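Local coordinates for protein topoisomerase IV subunit A (Escherichia coli, PDB 1ZVT) that probably binds and bends DNA through a beta-pinwheel C-terminal domain that bears on the substrate choice of topoisomerase IV, at residues A[47-52]-A[84-89]; A[8-13]-A[34-39]; A[100-105]-A[127-132]; A[53-58]-A[79-84]; A[88-93]-A[135-140]. One frame throughout, in Å; residues are numbered along the deposited sequence.

Contact 2 comes first along the chain: it closes the loop between residues 8-13 and 34-39 by pairing strand 3-9 with 35-42, an outermost strand of its sheet. Contact 1 then closes a longer loop, pairing 47-52 with 84-89 in the next sheet, and contact 4 nests inside it, laying the turn at 79-84 on the hairpin at 53-58. Through M89, contact 1 also packs against contact 2 and so against the preceding sheet. Contact 5 begins on strand 86-90, which contact 1 has just used, and carries the packing on to 135-140. Contact 3 nests within contact 5, setting 127-132 against the hairpin end at 100-105. Together they run across three successive sheets of the beta-pinwheel.

Contact 1: A[47-52]-A[84-89]; sequences VVFVDS and ATVDHM
The ring of F49 is the main bump here, and V86 and M89 shape the hollow it fills, in an antiparallel strand pair of a beta-pinwheel sheet that is interrupted by a classic beta bulge. V86 CG1 comes up to F49 CD2 at 3.7 Å from one end of that hollow. From the other end M89 lies alongside the ring, its SD 3.5 Å from F49 CE2, a Met-aromatic contact. A chi1 of 180° swings M89 CG away from its own amide and runs the chain out between F49 and V47; M89 CG then sits 3.7 Å from V47 CG2, filling the notch between the two. I6 and L8 of strand 3-9 also touch M89.

On the other face V50 packs more loosely on H88, with V50 CB 4.1 Å from H88 CD2. The backbone pairing is bulged at V50: D87 and H88 both stand opposite it, and V50 O is gripped by the N-H of each, both in its carbonyl plane. The extra residue shifts the pairing, so that D51 faces V86, and D51 turns its carboxylate to Y57.

Beyond the bulge S52 projects toward the loop at A84 and T85. S52 N gives a bond to T85 O (2.9 Å), and T85 N returns one to S52 OG at 3.0 Å, with a fairly straight N-H...O angle of 164°.

Contact 2: A[8-13]-A[34-39]; sequences LSQMGW and SFKAAV
L8 meets K36 and A37 together in a classic beta bulge, where strand 3-9 pairs antiparallel with strand 35-42, an outermost strand of its beta-pinwheel sheet. The tight part is the backbone. L8 N reaches A37 O at 2.8 Å in an almost straight bond (175°), while L8 O takes two donors, K36 N in its carbonyl plane and A37 N tilted from it. Where the chain leaves the strand into the type I turn from S9 to G12, Q10 N holds S34 O at 2.7 Å. S9 OG is engaged by D33 and by W13 N, which ties S9 to the residue after the turn.

The other side is looser and faces solvent. K36 is stretched out from its first torsion (chi1 -179°) and runs alongside L8, its CD 4.0 Å from L8 CD2, before bending at its end. Q10 crosses it at about a right angle, folded back at chi2, and its NE2 donates to F35 O at 3.1 Å, with that oxygen close to the amide plane of Q10. With an alanine here in place of K36, the L8 methyl would probably lose the methylenes lying beside it and the carboxamide of Q10 its water-mediated link to an ammonium group. In the model that link is one water, which donates to Q10 OE1 at 2.8 Å and accepts from K36 NZ at 2.9 Å.

Contact 3: A[100-105]-A[127-132]; sequences MASDAG and TLPENA
S102 tucks OG between its backbone N and carbonyl carbon (chi1 70°), where the hydroxyl donates to a water 2.8 Å from OG that in turn donates to T127 O. D103 adopts nearly the same torsion (chi1 69°), which carries its carboxylate across to A132: OD1 lies 3.3 Å from A132 CB, where it also accepts the N-H of the next residue, H133. Apart from its hydroxyl, S102 touches the other segment through CB, which has L128 CD2 at 3.6 Å.

A small apolar patch adjoins them. A104 CB rests on P129 CG at 3.7 Å and, more distantly, on A132 CB at 4.3 Å. Each side is shaped by a turn: a type I turn from S102 to G105 presents A104, and a type II turn from P129 to A132, with N131 at positive phi, brings P129 and A132 round to face it. N131 also bonds through ND2 to A184 O.

The arrangement closes the hairpin end that follows strand 97-101 with the loop leading toward strand 138-139, within a blade of the DNA gyrase C-terminal domain family, the beta-pinwheel.

Contact 4: A[53-58]-A[79-84]; sequences TGRSYA and TLPPGA
Y57 puts its hydroxyl in the angle between L80 and P81, with OH 3.5 Å from P81 CD. The L80 methyl CD2 touches that oxygen too, and reaches Y57 ring atom CZ at 3.7 Å. T79 O lies at the edge of the ring near its plane, 3.4 Å from Y57 OH, a neighbour and not a bonded partner. One ring atom on in the proline, P81 CG touches T53 OG1 at 3.6 Å and, more loosely, CD of R55. T53 CG2 takes the methyl of A84, its CB at 3.9 Å. The Y57 ring is carried out to the loop at 79-84 by a chi1 of -52°, which turns it away from the residue's own carbonyl.

One shell out, D51 ties several of these groups together. Its OD2 bonds to Y57 OH, while OD1 holds both T53 OG1 and R55 N. R55 NE is drawn to A121 O, and T79 OG1 to R120. A type II turn from P81 to A84 folds the loop back onto T53.

A phenylalanine in place of Y57 would probably leave D51 OD2 without its hydroxyl mate and thin the contact with L80 and P81. Across the contact itself the touching is van der Waals, partly between carbon and oxygen, so the D51 carboxylate appears to fix hydroxyl and hairpin while prolyl and leucyl carbons pack against them.

Contact 5: A[88-93]-A[135-140]; sequences HMLMES and MPPVVI
H88 brings its imidazole over P137 through a first torsion of -42°, which leaves the ring on the amide side of its own backbone. P137 CD then sits 3.7 Å from the ring centroid and only 18° off the ring normal, a CH-pi contact over one face, displaced somewhat to the rim. The far end of the ring is met by P136, whose CA is 3.6 Å from H88 CE1.

L90, two residues on and on the same side of the strand, makes a looser touch: its CD1 is 4.3 Å from P137 CG. E92 is bent at chi2 (-71°), which brings OE2 to 3.6 Å from V139 CG2, the branch lying beside the valine's backbone N. The prolines thus meet the imidazole and L90, while V139 meets the E92 carboxylate and also touches L98 and Q96.

The two segments run nearly the same way, 16° apart, yet belong to different sheets: 86-90 is an outermost strand of one, 138-139 of the next. Their join is of side chains and not backbone bonds, so the neighbouring blades of the beta-pinwheel appear to be held here by proline, imidazole and hydrocarbon packing and a van der Waals touch of carboxylate on methyl, with the CD hydrogens of P137, next to its amide N, likely to be slightly polarised toward the ring.

Contact 1: A[47-52]-A[84-89]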
# COMPACT_ATOMS: atom_id res chain seq x y z
N VAL A 47 -13.19 8.53 -2.23
CA VAL A 47 -12.27 7.75 -1.40
C VAL A 47 -12.22 6.33 -1.92
O VAL A 47 -13.24 5.78 -2.32
CB VAL A 47 -12.60 7.82 0.12
CG1 VAL A 47 -14.05 7.42 0.44
CG2 VAL A 47 -11.56 6.98 0.94
N VAL A 48 -11.01 5.77 -1.99
CA VAL A 48 -10.80 4.45 -2.60
C VAL A 48 -10.33 3.47 -1.52
O VAL A 48 -9.58 3.86 -0.62
CB VAL A 48 -9.77 4.56 -3.73
CG1 VAL A 48 -9.13 3.23 -4.03
CG2 VAL A 48 -10.45 5.13 -4.99
N PHE A 49 -10.78 2.22 -1.63
CA PHE A 49 -10.41 1.12 -0.76
C PHE A 49 -9.84 0.02 -1.62
O PHE A 49 -10.33 -0.26 -2.73
CB PHE A 49 -11.64 0.61 0.02
CG PHE A 49 -12.25 1.67 0.88
CD1 PHE A 49 -13.28 2.47 0.40
CD2 PHE A 49 -11.74 1.90 2.16
CE1 PHE A 49 -13.82 3.50 1.20
CE2 PHE A 49 -12.28 2.94 2.96
CZ PHE A 49 -13.32 3.73 2.47
N VAL A 50 -8.80 -0.63 -1.12
CA VAL A 50 -8.27 -1.83 -1.78
C VAL A 50 -8.44 -3.04 -0.84
O VAL A 50 -8.04 -2.97 0.34
CB VAL A 50 -6.80 -1.64 -2.17
CG1 VAL A 50 -6.30 -2.89 -2.87
CG2 VAL A 50 -6.63 -0.41 -3.10
N ASP A 51 -9.04 -4.11 -1.35
CA ASP A 51 -9.22 -5.32 -0.51
C ASP A 51 -8.08 -6.31 -0.62
O ASP A 51 -7.15 -6.14 -1.43
CB ASP A 51 -10.62 -5.98 -0.71
CG ASP A 51 -10.74 -6.81 -1.99
OD1 ASP A 51 -9.73 -7.22 -2.59
OD2 ASP A 51 -11.89 -7.10 -2.39
N SER A 52 -8.14 -7.35 0.23
CA SER A 52 -7.06 -8.33 0.34
C SER A 52 -6.88 -9.20 -0.90
O SER A 52 -5.88 -9.93 -1.00
CB SER A 52 -7.31 -9.22 1.57
OG SER A 52 -8.60 -9.76 1.49
N ALA A 84 -12.59 -11.79 2.23
CA ALA A 84 -11.73 -10.64 1.94
C ALA A 84 -11.93 -9.58 3.00
O ALA A 84 -13.03 -9.46 3.58
CB ALA A 84 -12.06 -10.07 0.57
N THR A 85 -10.87 -8.82 3.25
CA THR A 85 -10.91 -7.70 4.17
C THR A 85 -10.49 -6.43 3.42
O THR A 85 -9.82 -6.51 2.39
CB THR A 85 -9.92 -7.89 5.35
OG1 THR A 85 -8.62 -8.22 4.84
CG2 THR A 85 -10.40 -8.99 6.31
N VAL A 86 -10.89 -5.27 3.95
CA VAL A 86 -10.44 -3.98 3.40
C VAL A 86 -9.17 -3.55 4.10
O VAL A 86 -9.17 -3.24 5.31
CB VAL A 86 -11.52 -2.90 3.56
CG1 VAL A 86 -10.96 -1.52 3.25
CG2 VAL A 86 -12.71 -3.22 2.66
N ASP A 87 -8.08 -3.51 3.35
CA ASP A 87 -6.77 -3.34 3.97
C ASP A 87 -6.15 -1.97 3.77
O ASP A 87 -5.28 -1.55 4.54
CB ASP A 87 -5.82 -4.42 3.45
CG ASP A 87 -6.24 -5.81 3.87
OD1 ASP A 87 -7.12 -5.94 4.77
OD2 ASP A 87 -5.73 -6.79 3.29
N HIS A 88 -6.58 -1.27 2.71
CA HIS A 88 -5.93 -0.03 2.33
C HIS A 88 -6.95 1.01 1.89
O HIS A 88 -7.95 0.66 1.25
CB HIS A 88 -4.90 -0.24 1.20
CG HIS A 88 -4.06 -1.48 1.36
ND1 HIS A 88 -2.99 -1.55 2.23
CD2 HIS A 88 -4.13 -2.69 0.77
CE1 HIS A 88 -2.46 -2.75 2.18
NE2 HIS A 88 -3.13 -3.47 1.29
N MET A 89 -6.68 2.26 2.25
CA MET A 89 -7.56 3.38 1.94
C MET A 89 -6.73 4.55 1.39
O MET A 89 -5.66 4.87 1.95
CB MET A 89 -8.28 3.83 3.23
CG MET A 89 -9.22 5.00 3.05
SD MET A 89 -10.26 5.38 4.50
CE MET A 89 -9.04 5.73 5.78

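Contact 2: A[8-13]-A[34-39]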
# COMPACT_ATOMS: atom_id res chain seq x y z
N LEU A 8 -11.27 5.01 8.90
CA LEU A 8 -11.49 3.57 8.78
C LEU A 8 -11.15 2.91 10.09
O LEU A 8 -10.11 3.20 10.70
CB LEU A 8 -10.56 3.02 7.70
CG LEU A 8 -10.53 1.50 7.49
CD1 LEU A 8 -11.91 1.00 6.98
CD2 LEU A 8 -9.39 1.11 6.51
N SER A 9 -12.02 2.01 10.54
CA SER A 9 -11.78 1.31 11.78
C SER A 9 -11.26 -0.11 11.54
O SER A 9 -11.32 -0.63 10.41
CB SER A 9 -13.06 1.26 12.62
OG SER A 9 -13.96 0.30 12.09
N GLN A 10 -10.77 -0.74 12.62
CA GLN A 10 -10.21 -2.10 12.54
C GLN A 10 -11.22 -3.11 11.99
O GLN A 10 -10.85 -4.02 11.23
CB GLN A 10 -9.75 -2.55 13.94
CG GLN A 10 -8.50 -1.84 14.44
CD GLN A 10 -7.29 -2.06 13.53
OE1 GLN A 10 -7.16 -3.10 12.86
NE2 GLN A 10 -6.41 -1.06 13.48
N MET A 11 -12.48 -2.90 12.36
CA MET A 11 -13.57 -3.79 11.93
C MET A 11 -14.15 -3.44 10.56
O MET A 11 -15.09 -4.09 10.10
CB MET A 11 -14.69 -3.78 12.96
CG MET A 11 -14.30 -4.35 14.33
SD MET A 11 -13.78 -6.06 14.20
CE MET A 11 -12.00 -5.95 14.38
N GLY A 12 -13.60 -2.42 9.89
CA GLY A 12 -14.03 -2.09 8.53
C GLY A 12 -15.24 -1.19 8.47
O GLY A 12 -15.99 -1.23 7.49
N TRP A 13 -15.39 -0.34 9.48
CA TRP A 13 -16.45 0.66 9.52
C TRP A 13 -15.86 2.00 9.17
O TRP A 13 -14.70 2.29 9.51
CB TRP A 13 -17.09 0.71 10.90
CG TRP A 13 -17.97 -0.48 11.17
CD1 TRP A 13 -17.68 -1.78 10.89
CD2 TRP A 13 -19.27 -0.46 11.74
NE1 TRP A 13 -18.73 -2.59 11.27
CE2 TRP A 13 -19.73 -1.80 11.79
CE3 TRP A 13 -20.11 0.56 12.23
CZ2 TRP A 13 -20.98 -2.16 12.31
CZ3 TRP A 13 -21.36 0.20 12.74
CH2 TRP A 13 -21.78 -1.14 12.78
N SER A 34 -11.81 -0.08 16.94
CA SER A 34 -10.94 1.06 17.16
C SER A 34 -10.33 1.52 15.85
O SER A 34 -10.51 0.90 14.80
CB SER A 34 -9.83 0.72 18.17
OG SER A 34 -9.03 -0.35 17.68
N PHE A 35 -9.56 2.60 15.96
CA PHE A 35 -8.97 3.30 14.83
C PHE A 35 -8.02 2.43 14.03
O PHE A 35 -7.23 1.66 14.60
CB PHE A 35 -8.20 4.52 15.36
CG PHE A 35 -7.48 5.28 14.29
CD1 PHE A 35 -8.19 6.12 13.44
CD2 PHE A 35 -6.08 5.15 14.14
CE1 PHE A 35 -7.51 6.85 12.44
CE2 PHE A 35 -5.40 5.86 13.17
CZ PHE A 35 -6.12 6.72 12.31
N LYS A 36 -8.08 2.58 12.70
CA LYS A 36 -7.15 1.90 11.80
C LYS A 36 -6.36 2.88 10.94
O LYS A 36 -5.15 2.78 10.85
CB LYS A 36 -7.88 0.88 10.91
CG LYS A 36 -6.89 0.13 9.96
CD LYS A 36 -7.52 -1.11 9.30
CE LYS A 36 -6.67 -1.58 8.13
NZ LYS A 36 -5.27 -1.95 8.50
N ALA A 37 -7.06 3.83 10.30
CA ALA A 37 -6.43 4.77 9.39
C ALA A 37 -7.36 5.92 9.08
O ALA A 37 -8.59 5.79 9.16
CB ALA A 37 -5.99 4.07 8.08
N ALA A 38 -6.74 7.03 8.67
CA ALA A 38 -7.50 8.18 8.18
C ALA A 38 -6.84 8.74 6.93
O ALA A 38 -5.59 8.71 6.79
CB ALA A 38 -7.63 9.24 9.25
N VAL A 39 -7.67 9.23 6.02
CA VAL A 39 -7.18 9.97 4.84
C VAL A 39 -7.94 11.28 4.72
O VAL A 39 -9.01 11.45 5.30
CB VAL A 39 -7.29 9.15 3.53
CG1 VAL A 39 -6.38 7.89 3.62
CG2 VAL A 39 -8.72 8.75 3.28
O HOH W 1 -5.52 -3.87 10.72

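Contact 3: A[100-105]-A[127-132]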
# COMPACT_ATOMS: atom_id res chain seq x y z
N MET A 100 1.55 -0.11 -7.35
CA MET A 100 0.75 -1.27 -6.94
C MET A 100 1.60 -2.52 -7.11
O MET A 100 2.34 -2.64 -8.09
CB MET A 100 -0.48 -1.42 -7.84
CG MET A 100 -1.50 -0.29 -7.73
SD MET A 100 -2.15 -0.04 -6.05
CE MET A 100 -2.67 -1.65 -5.56
N ALA A 101 1.51 -3.45 -6.16
CA ALA A 101 2.35 -4.64 -6.22
C ALA A 101 1.79 -5.77 -5.39
O ALA A 101 0.97 -5.56 -4.47
CB ALA A 101 3.79 -4.31 -5.77
N SER A 102 2.24 -6.98 -5.72
CA SER A 102 1.94 -8.16 -4.89
C SER A 102 3.22 -8.70 -4.26
O SER A 102 4.35 -8.43 -4.72
CB SER A 102 1.30 -9.25 -5.75
OG SER A 102 2.27 -9.79 -6.64
N ASP A 103 3.07 -9.51 -3.22
CA ASP A 103 4.25 -10.04 -2.55
C ASP A 103 4.90 -11.19 -3.33
O ASP A 103 5.92 -11.71 -2.92
CB ASP A 103 3.95 -10.46 -1.09
CG ASP A 103 3.06 -11.66 -0.98
OD1 ASP A 103 2.56 -12.19 -1.99
OD2 ASP A 103 2.83 -12.07 0.18
N ALA A 104 4.34 -11.52 -4.49
CA ALA A 104 5.06 -12.40 -5.42
C ALA A 104 6.17 -11.64 -6.17
O ALA A 104 6.95 -12.25 -6.90
CB ALA A 104 4.04 -13.02 -6.42
N GLY A 105 6.21 -10.32 -6.03
CA GLY A 105 7.27 -9.49 -6.62
C GLY A 105 6.93 -8.92 -7.99
O GLY A 105 7.85 -8.58 -8.77
N THR A 127 -3.79 -8.59 -10.05
CA THR A 127 -3.99 -10.01 -10.05
C THR A 127 -2.93 -10.67 -9.16
O THR A 127 -1.74 -10.46 -9.36
CB THR A 127 -3.90 -10.55 -11.48
OG1 THR A 127 -4.83 -9.81 -12.27
CG2 THR A 127 -4.23 -12.02 -11.53
N LEU A 128 -3.39 -11.44 -8.19
CA LEU A 128 -2.49 -12.11 -7.26
C LEU A 128 -2.23 -13.54 -7.68
O LEU A 128 -3.19 -14.32 -7.87
CB LEU A 128 -3.07 -12.13 -5.86
CG LEU A 128 -3.41 -10.77 -5.25
CD1 LEU A 128 -4.06 -10.99 -3.90
CD2 LEU A 128 -2.13 -9.94 -5.11
N PRO A 129 -0.95 -13.91 -7.80
CA PRO A 129 -0.55 -15.33 -7.92
C PRO A 129 -1.01 -16.16 -6.74
O PRO A 129 -1.46 -15.62 -5.75
CB PRO A 129 0.98 -15.26 -7.96
CG PRO A 129 1.25 -13.92 -8.61
CD PRO A 129 0.21 -13.00 -7.94
N GLU A 130 -0.91 -17.49 -6.88
CA GLU A 130 -1.38 -18.41 -5.86
C GLU A 130 -0.80 -18.06 -4.49
O GLU A 130 0.42 -17.99 -4.32
CB GLU A 130 -0.99 -19.84 -6.25
CG GLU A 130 -1.67 -20.88 -5.39
CD GLU A 130 -1.18 -22.28 -5.67
OE1 GLU A 130 -0.17 -22.45 -6.39
OE2 GLU A 130 -1.82 -23.23 -5.17
N ASN A 131 -1.70 -17.83 -3.53
CA ASN A 131 -1.32 -17.53 -2.14
C ASN A 131 -0.59 -16.21 -1.94
O ASN A 131 0.02 -15.97 -0.89
CB ASN A 131 -0.50 -18.70 -1.56
CG ASN A 131 -1.28 -20.00 -1.57
OD1 ASN A 131 -2.51 -20.00 -1.39
ND2 ASN A 131 -0.59 -21.11 -1.84
N ALA A 132 -0.66 -15.35 -2.94
CA ALA A 132 0.00 -14.05 -2.82
C ALA A 132 -0.91 -13.04 -2.13
O ALA A 132 -2.13 -13.26 -2.04
CB ALA A 132 0.41 -13.53 -4.18
O HOH W 2 0.83 -9.45 -8.99

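Contact 4: A[53-58]-A[79-84]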
# COMPACT_ATOMS: atom_id res chain seq x y z
N THR A 53 -7.83 -9.15 -1.83
CA THR A 53 -7.79 -9.90 -3.08
C THR A 53 -7.30 -9.07 -4.27
O THR A 53 -7.18 -9.58 -5.38
CB THR A 53 -9.15 -10.55 -3.43
OG1 THR A 53 -10.08 -9.56 -3.86
CG2 THR A 53 -9.72 -11.32 -2.25
N GLY A 54 -6.99 -7.81 -4.01
CA GLY A 54 -6.46 -6.92 -5.05
C GLY A 54 -7.53 -6.15 -5.82
O GLY A 54 -7.24 -5.56 -6.88
N ARG A 55 -8.75 -6.14 -5.30
CA ARG A 55 -9.82 -5.34 -5.91
C ARG A 55 -9.84 -3.93 -5.33
O ARG A 55 -9.53 -3.75 -4.17
CB ARG A 55 -11.19 -6.02 -5.70
CG ARG A 55 -11.29 -7.40 -6.38
CD ARG A 55 -12.74 -7.92 -6.41
NE ARG A 55 -13.59 -7.17 -7.35
CZ ARG A 55 -13.73 -7.45 -8.65
NH1 ARG A 55 -13.04 -8.44 -9.22
NH2 ARG A 55 -14.56 -6.73 -9.38
N SER A 56 -10.21 -2.93 -6.14
CA SER A 56 -10.37 -1.55 -5.65
C SER A 56 -11.81 -1.06 -5.83
O SER A 56 -12.53 -1.50 -6.72
CB SER A 56 -9.39 -0.58 -6.33
OG SER A 56 -9.67 -0.45 -7.71
N TYR A 57 -12.21 -0.12 -4.96
CA TYR A 57 -13.57 0.34 -4.88
C TYR A 57 -13.53 1.82 -4.57
O TYR A 57 -12.70 2.25 -3.77
CB TYR A 57 -14.31 -0.33 -3.72
CG TYR A 57 -14.26 -1.82 -3.66
CD1 TYR A 57 -13.16 -2.48 -3.13
CD2 TYR A 57 -15.36 -2.58 -4.07
CE1 TYR A 57 -13.13 -3.88 -3.04
CE2 TYR A 57 -15.33 -3.98 -3.99
CZ TYR A 57 -14.22 -4.60 -3.46
OH TYR A 57 -14.17 -5.97 -3.39
N ALA A 58 -14.43 2.60 -5.17
CA ALA A 58 -14.55 4.00 -4.82
C ALA A 58 -15.91 4.31 -4.18
O ALA A 58 -16.94 3.76 -4.61
CB ALA A 58 -14.36 4.88 -6.03
N THR A 79 -19.24 -4.96 -2.24
CA THR A 79 -19.43 -6.41 -2.40
C THR A 79 -18.05 -7.03 -2.34
O THR A 79 -17.34 -7.06 -3.35
CB THR A 79 -20.05 -6.75 -3.74
OG1 THR A 79 -21.28 -6.04 -3.89
CG2 THR A 79 -20.32 -8.26 -3.81
N LEU A 80 -17.66 -7.47 -1.16
CA LEU A 80 -16.35 -8.07 -0.98
C LEU A 80 -16.39 -9.56 -1.30
O LEU A 80 -17.39 -10.23 -1.01
CB LEU A 80 -15.85 -7.84 0.45
CG LEU A 80 -15.72 -6.38 0.91
CD1 LEU A 80 -15.30 -6.30 2.37
CD2 LEU A 80 -14.76 -5.60 0.04
N PRO A 81 -15.31 -10.09 -1.91
CA PRO A 81 -15.18 -11.54 -2.09
C PRO A 81 -15.26 -12.28 -0.75
O PRO A 81 -14.96 -11.71 0.29
CB PRO A 81 -13.79 -11.69 -2.72
CG PRO A 81 -13.55 -10.39 -3.41
CD PRO A 81 -14.16 -9.37 -2.50
N PRO A 82 -15.68 -13.56 -0.78
CA PRO A 82 -15.69 -14.35 0.45
C PRO A 82 -14.37 -14.27 1.23
O PRO A 82 -13.31 -14.55 0.69
CB PRO A 82 -15.92 -15.78 -0.07
CG PRO A 82 -16.59 -15.63 -1.38
CD PRO A 82 -16.17 -14.30 -1.96
N GLY A 83 -14.43 -13.84 2.49
CA GLY A 83 -13.26 -13.83 3.37
C GLY A 83 -12.30 -12.66 3.19
O GLY A 83 -11.32 -12.54 3.93
N ALA A 84 -12.59 -11.79 2.23
CA ALA A 84 -11.73 -10.64 1.94
C ALA A 84 -11.93 -9.58 3.00
O ALA A 84 -13.03 -9.46 3.58
CB ALA A 84 -12.06 -10.07 0.57

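Contact 5: A[88-93]-A[135-140]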
# COMPACT_ATOMS: atom_id res chain seq x y z
N HIS A 88 -6.58 -1.27 2.71
CA HIS A 88 -5.93 -0.03 2.33
C HIS A 88 -6.95 1.01 1.89
O HIS A 88 -7.95 0.66 1.25
CB HIS A 88 -4.90 -0.24 1.20
CG HIS A 88 -4.06 -1.48 1.36
ND1 HIS A 88 -2.99 -1.55 2.23
CD2 HIS A 88 -4.13 -2.69 0.77
CE1 HIS A 88 -2.46 -2.75 2.18
NE2 HIS A 88 -3.13 -3.47 1.29
N MET A 89 -6.68 2.26 2.25
CA MET A 89 -7.56 3.38 1.94
C MET A 89 -6.73 4.55 1.39
O MET A 89 -5.66 4.87 1.95
CB MET A 89 -8.28 3.83 3.23
CG MET A 89 -9.22 5.00 3.05
SD MET A 89 -10.26 5.38 4.50
CE MET A 89 -9.04 5.73 5.78
N LEU A 90 -7.20 5.16 0.31
CA LEU A 90 -6.47 6.25 -0.34
C LEU A 90 -7.43 7.36 -0.74
O LEU A 90 -8.58 7.11 -1.14
CB LEU A 90 -5.79 5.76 -1.61
CG LEU A 90 -4.61 4.81 -1.40
CD1 LEU A 90 -5.06 3.36 -1.33
CD2 LEU A 90 -3.61 5.02 -2.53
N MET A 91 -6.93 8.59 -0.71
CA MET A 91 -7.65 9.73 -1.24
C MET A 91 -6.60 10.67 -1.79
O MET A 91 -5.83 11.26 -1.03
CB MET A 91 -8.46 10.39 -0.11
CG MET A 91 -9.60 11.22 -0.56
SD MET A 91 -10.75 11.54 0.80
CE MET A 91 -12.12 12.27 -0.07
N GLU A 92 -6.54 10.77 -3.12
CA GLU A 92 -5.49 11.52 -3.83
C GLU A 92 -6.09 12.21 -5.05
O GLU A 92 -7.26 11.98 -5.40
CB GLU A 92 -4.38 10.56 -4.31
CG GLU A 92 -3.74 9.67 -3.19
CD GLU A 92 -2.85 10.46 -2.20
OE1 GLU A 92 -2.31 11.51 -2.57
OE2 GLU A 92 -2.67 10.03 -1.02
N SER A 93 -5.29 13.03 -5.72
CA SER A 93 -5.74 13.68 -6.94
C SER A 93 -5.88 12.62 -8.02
O SER A 93 -5.22 11.57 -7.96
CB SER A 93 -4.75 14.78 -7.36
OG SER A 93 -3.50 14.19 -7.69
N MET A 135 0.64 -5.74 -1.65
CA MET A 135 1.54 -4.90 -0.89
C MET A 135 0.82 -3.59 -0.54
O MET A 135 -0.10 -3.17 -1.23
CB MET A 135 2.80 -4.52 -1.69
CG MET A 135 3.65 -5.69 -2.12
SD MET A 135 4.25 -6.72 -0.77
CE MET A 135 5.38 -5.61 0.10
N PRO A 136 1.25 -2.92 0.53
CA PRO A 136 0.66 -1.60 0.76
C PRO A 136 0.93 -0.65 -0.43
O PRO A 136 2.10 -0.50 -0.79
CB PRO A 136 1.44 -1.09 1.99
CG PRO A 136 1.87 -2.35 2.70
CD PRO A 136 2.24 -3.29 1.55
N PRO A 137 -0.11 -0.06 -1.05
CA PRO A 137 0.13 0.89 -2.19
C PRO A 137 1.02 2.01 -1.75
O PRO A 137 0.94 2.45 -0.60
CB PRO A 137 -1.28 1.44 -2.51
CG PRO A 137 -2.19 0.30 -2.07
CD PRO A 137 -1.55 -0.23 -0.80
N VAL A 138 1.88 2.48 -2.65
CA VAL A 138 2.80 3.56 -2.32
C VAL A 138 2.51 4.72 -3.23
O VAL A 138 2.51 4.57 -4.46
CB VAL A 138 4.26 3.15 -2.48
CG1 VAL A 138 5.20 4.31 -2.02
CG2 VAL A 138 4.54 1.87 -1.67
N VAL A 139 2.26 5.88 -2.63
CA VAL A 139 2.08 7.11 -3.40
C VAL A 139 3.45 7.56 -3.89
O VAL A 139 4.41 7.70 -3.11
CB VAL A 139 1.40 8.22 -2.55
CG1 VAL A 139 1.39 9.56 -3.27
CG2 VAL A 139 0.00 7.82 -2.14
N ILE A 140 3.55 7.78 -5.20
CA ILE A 140 4.84 8.16 -5.78
C ILE A 140 4.90 9.70 -5.83
O ILE A 140 4.18 10.32 -6.61
CB ILE A 140 5.03 7.57 -7.19
CG1 ILE A 140 5.11 6.03 -7.13
CG2 ILE A 140 6.28 8.19 -7.85
CD1 ILE A 140 4.90 5.37 -8.51